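Outer membrane porin protein 32 (Delftia acidovorans, PDB 2FGQ) forms trimeric, anion-selective channels across the outer membrane, each subunit being a beta-barrel porin able to hold malate. Local coordinates at residues Thr161-Ala165 / Thr194-Ala200; Asp299-Leu305 / Val315-Gln321. All blocks are in the same frame, centred on the assembly; numbering follows the deposited sequence.

Strand 148-155 leads into a loop whose residues 161-165 are met again only after strand 171-179 has run down and strand 183-196 has returned; interaction 1 closes there, joining this loop to the tight hairpin between strands 183-196 and 199-213. Much later strand 286-297 ends in a loop that folds back on itself, and interaction 2 closes it just as strand 320-331, the last of the barrel, begins. Each is thus an example of a porin loop tied down locally, and along the chain they neither nest nor cross. Both stand on the same sixteen-stranded sheet, but their nearest atoms lie about 15 Å apart.

Interaction 1: Thr161-Ala165 / Thr194-Ala200; sequences TIGTA and TAVGGLA
Thr164 meets the hairpin tip of 194-200 with both its backbone and its hydroxyl. CB and CG2 come no nearer than 4.1 Å (CG2) to Gly198 O. From CB the other branch runs to OG1, which sits between the backbone N and the carbonyl carbon (chi1 62°); it passes Leu199 CA at 3.5 Å and ends as acceptor for Ala200 N, 3.0 Å away. The same residue's own N-H returns a bond to Gly198 O at 3.0 Å, with an N-H...O angle of 162° and the donor tilted from the carbonyl plane. Gly163 CA adds a CH...O contact to that oxygen.

Two tight turns are thus set against each other: type II' from Ile162 to Ala165 and type I' from Val196 to Leu199, the latter the classic two-residue beta-hairpin loop. A side chain at Gly163 would run into Gly198 O. Beside the polar pair, Ala165 CB touches Ala195 CB at 4.0 Å and, in a direction nearly at right angles, Ala200 CB at 3.9 Å, while Ile162 CG2 flanks Ala195. Gln125 accepts the N-H of Gly198, so another loop also holds this turn.

One threonine therefore both donates and accepts, pairing with Gly198 O of the turn and with Ala200 N where strand 199-213 sets out, beside a small apolar patch.

Interaction 2: Asp299-Leu305 / Val315-Gln321; sequences DASTLGL and VQAGESQ
Ser301 O receives the turn of 315-321 through two neighbouring groups: Gly318 N bonds to it at 3.0 Å, almost straight on to the carbonyl, and Ala317 CA brings a CH...O contact at 3.4 Å. One residue further along, Val315 N reaches Thr302 O at 3.0 Å, here from well above the carbonyl plane. Side chains fill in around these bonds. Thr302 sets CB against Val315 O at 3.1 Å, with CG2 reaching on to Ala317 N, and Val315 turns CG2 toward Leu303 O, 3.5 Å off. At the far end the extended Gln321 lies alongside Leu305, the two side chains running past each other in opposite directions. With CG anti to the backbone N (chi1 -168°), Gln321 carries its amide to the CB, CG and CD1 of Leu305 and to that residue's backbone N, which lies 3.9 Å from Gln321 CD. Cut back to an alanine here, the side chain would no longer reach Leu305, and the backbone N of that residue would probably lose the amide beside it.

Behind the Gly318 bond stands a type II beta turn from Gln316 to Glu319, closed by Glu319 N to Gln316 O. Gly318 takes the third position with positive phi, the usual glycine site of this turn, and a CB on it would press on Asp299 O. On 299-305, Ser301 OG is hydrogen-bonded to Asn297 and Gln264. Within 315-321, the carboxylate of Glu319 forms a salt bridge with Lys19.

The loop folded in this way rests on the barrel wall: Glu319 and Gln321 pair through their backbones with Asn297 and Leu295 of strand 286-297, Asp299, Ser301 and Leu305 touch strand 269-281, Leu303 meets Met116, Arg119 and Trp121 of another loop, and strand 320-331 starts from the turn.

Interaction 1: Thr161-Ala165 / Thr194-Ala200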
loop_
_atom_site.group_PDB
_atom_site.type_symbol
_atom_site.label_atom_id
_atom_site.label_comp_id
_atom_site.label_asym_id
_atom_site.label_seq_id
_atom_site.Cartn_x
_atom_site.Cartn_y
_atom_site.Cartn_z
ATOM N N THR A 161 -23.549 0.110 -11.175
ATOM C CA THR A 161 -24.954 -0.061 -10.932
ATOM C C THR A 161 -25.229 -0.354 -9.476
ATOM O O THR A 161 -24.660 -1.281 -8.883
ATOM C CB THR A 161 -25.479 -1.175 -11.825
ATOM O OG1 THR A 161 -25.364 -0.768 -13.203
ATOM C CG2 THR A 161 -26.981 -1.421 -11.633
ATOM N N ILE A 162 -26.109 0.453 -8.886
ATOM C CA ILE A 162 -26.624 0.239 -7.541
ATOM C C ILE A 162 -28.126 0.448 -7.644
ATOM O O ILE A 162 -28.614 1.566 -7.909
ATOM C CB ILE A 162 -26.015 1.178 -6.486
ATOM C CG1 ILE A 162 -24.480 1.044 -6.431
ATOM C CG2 ILE A 162 -26.593 0.912 -5.082
ATOM C CD1 ILE A 162 -23.846 2.049 -5.456
ATOM N N GLY A 163 -28.872 -0.627 -7.410
ATOM C CA GLY A 163 -30.314 -0.560 -7.496
ATOM C C GLY A 163 -30.752 -0.050 -8.859
ATOM O O GLY A 163 -30.302 -0.573 -9.876
ATOM N N THR A 164 -31.565 1.008 -8.896
ATOM C CA THR A 164 -32.060 1.526 -10.176
ATOM C C THR A 164 -31.123 2.525 -10.851
ATOM O O THR A 164 -31.434 3.023 -11.917
ATOM C CB THR A 164 -33.426 2.184 -10.031
ATOM O OG1 THR A 164 -33.325 3.309 -9.151
ATOM C CG2 THR A 164 -34.430 1.198 -9.419
ATOM N N ALA A 165 -29.982 2.813 -10.231
ATOM C CA ALA A 165 -28.976 3.695 -10.817
ATOM C C ALA A 165 -27.945 2.863 -11.576
ATOM O O ALA A 165 -27.317 2.016 -10.974
ATOM C CB ALA A 165 -28.293 4.476 -9.736
ATOM N N THR A 194 -25.830 9.164 -8.529
ATOM C CA THR A 194 -25.711 8.281 -7.402
ATOM C C THR A 194 -26.974 7.498 -7.134
ATOM O O THR A 194 -27.869 7.430 -7.977
ATOM C CB THR A 194 -25.199 9.063 -6.211
ATOM O OG1 THR A 194 -24.773 8.145 -5.172
ATOM C CG2 THR A 194 -26.211 10.039 -5.610
ATOM N N ALA A 195 -27.030 6.891 -5.960
ATOM C CA ALA A 195 -28.239 6.237 -5.469
ATOM C C ALA A 195 -28.375 6.520 -3.995
ATOM O O ALA A 195 -27.370 6.644 -3.300
ATOM C CB ALA A 195 -28.215 4.707 -5.752
ATOM N N VAL A 196 -29.610 6.573 -3.516
ATOM C CA VAL A 196 -29.890 6.676 -2.087
ATOM C C VAL A 196 -30.916 5.616 -1.799
ATOM O O VAL A 196 -31.967 5.550 -2.466
ATOM C CB VAL A 196 -30.477 8.049 -1.759
ATOM C CG1 VAL A 196 -30.861 8.052 -0.275
ATOM C CG2 VAL A 196 -29.483 9.163 -2.096
ATOM N N GLY A 197 -30.611 4.736 -0.854
ATOM C CA GLY A 197 -31.484 3.605 -0.597
ATOM C C GLY A 197 -31.792 2.714 -1.788
ATOM O O GLY A 197 -32.868 2.119 -1.841
ATOM N N GLY A 198 -30.862 2.603 -2.737
ATOM C CA GLY A 198 -31.040 1.835 -3.937
ATOM C C GLY A 198 -31.829 2.496 -5.054
ATOM O O GLY A 198 -32.090 1.875 -6.069
ATOM N N LEU A 199 -32.154 3.774 -4.906
ATOM C CA LEU A 199 -32.938 4.524 -5.900
ATOM C C LEU A 199 -32.085 5.622 -6.541
ATOM O O LEU A 199 -31.453 6.423 -5.837
ATOM C CB LEU A 199 -34.187 5.141 -5.261
ATOM C CG LEU A 199 -35.418 4.212 -5.175
ATOM C CD1 LEU A 199 -35.146 2.973 -4.408
ATOM C CD2 LEU A 199 -36.568 4.987 -4.502
ATOM N N ALA A 200 -32.114 5.673 -7.865
ATOM C CA ALA A 200 -31.299 6.606 -8.648
ATOM C C ALA A 200 -31.581 8.036 -8.193
ATOM O O ALA A 200 -32.744 8.413 -8.019
ATOM C CB ALA A 200 -31.616 6.468 -10.119
#

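Interaction 2: Asp299-Leu305 / Val315-Gln321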
loop_
_atom_site.group_PDB
_atom_site.type_symbol
_atom_site.label_atom_id
_atom_site.label_comp_id
_atom_site.label_asym_id
_atom_site.label_seq_id
_atom_site.Cartn_x
_atom_site.Cartn_y
_atom_site.Cartn_z
ATOM N N ASP A 299 -32.419 21.226 17.020
ATOM C CA ASP A 299 -33.499 20.332 16.649
ATOM C C ASP A 299 -33.017 18.918 16.339
ATOM O O ASP A 299 -32.451 18.250 17.236
ATOM C CB ASP A 299 -34.303 20.980 15.520
ATOM C CG ASP A 299 -34.897 22.298 15.940
ATOM O OD1 ASP A 299 -35.537 22.314 17.013
ATOM O OD2 ASP A 299 -34.804 23.366 15.281
ATOM N N ALA A 300 -33.176 18.451 15.107
ATOM C CA ALA A 300 -32.833 17.073 14.762
ATOM C C ALA A 300 -31.393 16.886 14.238
ATOM O O ALA A 300 -30.976 15.790 13.903
ATOM C CB ALA A 300 -33.820 16.523 13.757
ATOM N N SER A 301 -30.664 17.973 14.118
ATOM C CA SER A 301 -29.293 17.917 13.601
ATOM C C SER A 301 -28.366 17.171 14.553
ATOM O O SER A 301 -28.458 17.328 15.771
ATOM C CB SER A 301 -28.792 19.335 13.331
ATOM O OG SER A 301 -27.515 19.338 12.712
ATOM N N THR A 302 -27.486 16.375 13.966
ATOM C CA THR A 302 -26.584 15.470 14.681
ATOM C C THR A 302 -25.132 15.557 14.192
ATOM O O THR A 302 -24.378 14.588 14.334
ATOM C CB THR A 302 -27.021 13.989 14.530
ATOM O OG1 THR A 302 -27.142 13.664 13.147
ATOM C CG2 THR A 302 -28.375 13.728 15.171
ATOM N N LEU A 303 -24.754 16.679 13.593
ATOM C CA LEU A 303 -23.412 16.835 13.049
ATOM C C LEU A 303 -22.341 16.828 14.121
ATOM O O LEU A 303 -22.503 17.389 15.193
ATOM C CB LEU A 303 -23.297 18.102 12.214
ATOM C CG LEU A 303 -24.215 18.185 10.994
ATOM C CD1 LEU A 303 -23.993 19.526 10.328
ATOM C CD2 LEU A 303 -24.002 17.025 9.997
ATOM N N GLY A 304 -21.224 16.222 13.780
ATOM C CA GLY A 304 -20.074 16.199 14.656
ATOM C C GLY A 304 -18.821 16.755 14.012
ATOM O O GLY A 304 -18.636 16.712 12.776
ATOM N N LEU A 305 -17.935 17.235 14.860
ATOM C CA LEU A 305 -16.649 17.736 14.429
ATOM C C LEU A 305 -15.764 16.589 13.918
ATOM O O LEU A 305 -15.854 15.434 14.378
ATOM C CB LEU A 305 -15.969 18.454 15.565
ATOM C CG LEU A 305 -16.653 19.702 16.093
ATOM C CD1 LEU A 305 -16.075 20.083 17.459
ATOM C CD2 LEU A 305 -16.502 20.825 15.085
ATOM N N VAL A 315 -23.225 13.340 16.839
ATOM C CA VAL A 315 -23.618 13.500 18.216
ATOM C C VAL A 315 -25.132 13.351 18.338
ATOM O O VAL A 315 -25.828 13.287 17.332
ATOM C CB VAL A 315 -23.158 14.857 18.794
ATOM C CG1 VAL A 315 -21.630 14.959 18.739
ATOM C CG2 VAL A 315 -23.824 16.064 18.094
ATOM N N GLN A 316 -25.643 13.295 19.568
ATOM C CA GLN A 316 -27.087 13.205 19.751
ATOM C C GLN A 316 -27.783 14.471 19.217
ATOM O O GLN A 316 -27.236 15.575 19.216
ATOM C CB GLN A 316 -27.412 13.000 21.220
ATOM C CG GLN A 316 -26.831 11.736 21.783
ATOM C CD GLN A 316 -26.629 11.798 23.291
ATOM O OE1 GLN A 316 -27.305 11.087 23.995
ATOM N NE2 GLN A 316 -25.695 12.647 23.781
ATOM N N ALA A 317 -29.022 14.301 18.776
ATOM C CA ALA A 317 -29.791 15.393 18.204
ATOM C C ALA A 317 -29.822 16.607 19.107
ATOM O O ALA A 317 -30.083 16.501 20.321
ATOM C CB ALA A 317 -31.215 14.925 17.931
ATOM N N GLY A 318 -29.502 17.748 18.530
ATOM C CA GLY A 318 -29.606 19.014 19.215
ATOM C C GLY A 318 -28.520 19.331 20.213
ATOM O O GLY A 318 -28.611 20.344 20.922
ATOM N N GLU A 319 -27.476 18.511 20.223
ATOM C CA GLU A 319 -26.378 18.709 21.148
ATOM C C GLU A 319 -25.328 19.642 20.583
ATOM O O GLU A 319 -25.114 19.696 19.371
ATOM C CB GLU A 319 -25.687 17.378 21.452
ATOM C CG GLU A 319 -26.496 16.413 22.294
ATOM C CD GLU A 319 -26.678 16.884 23.718
ATOM O OE1 GLU A 319 -25.690 17.267 24.368
ATOM O OE2 GLU A 319 -27.831 16.891 24.178
ATOM N N SER A 320 -24.652 20.357 21.471
ATOM C CA SER A 320 -23.511 21.151 21.105
ATOM C C SER A 320 -22.286 20.308 21.435
ATOM O O SER A 320 -22.271 19.580 22.428
ATOM C CB SER A 320 -23.463 22.435 21.924
ATOM O OG SER A 320 -24.566 23.278 21.601
ATOM N N GLN A 321 -21.249 20.441 20.631
ATOM C CA GLN A 321 -19.998 19.716 20.830
ATOM C C GLN A 321 -18.824 20.692 20.743
ATOM O O GLN A 321 -18.790 21.584 19.913
ATOM C CB GLN A 321 -19.880 18.670 19.749
ATOM C CG GLN A 321 -18.791 17.629 19.953
ATOM C CD GLN A 321 -18.489 16.846 18.657
ATOM O OE1 GLN A 321 -18.206 15.625 18.681
ATOM N NE2 GLN A 321 -18.543 17.547 17.549
#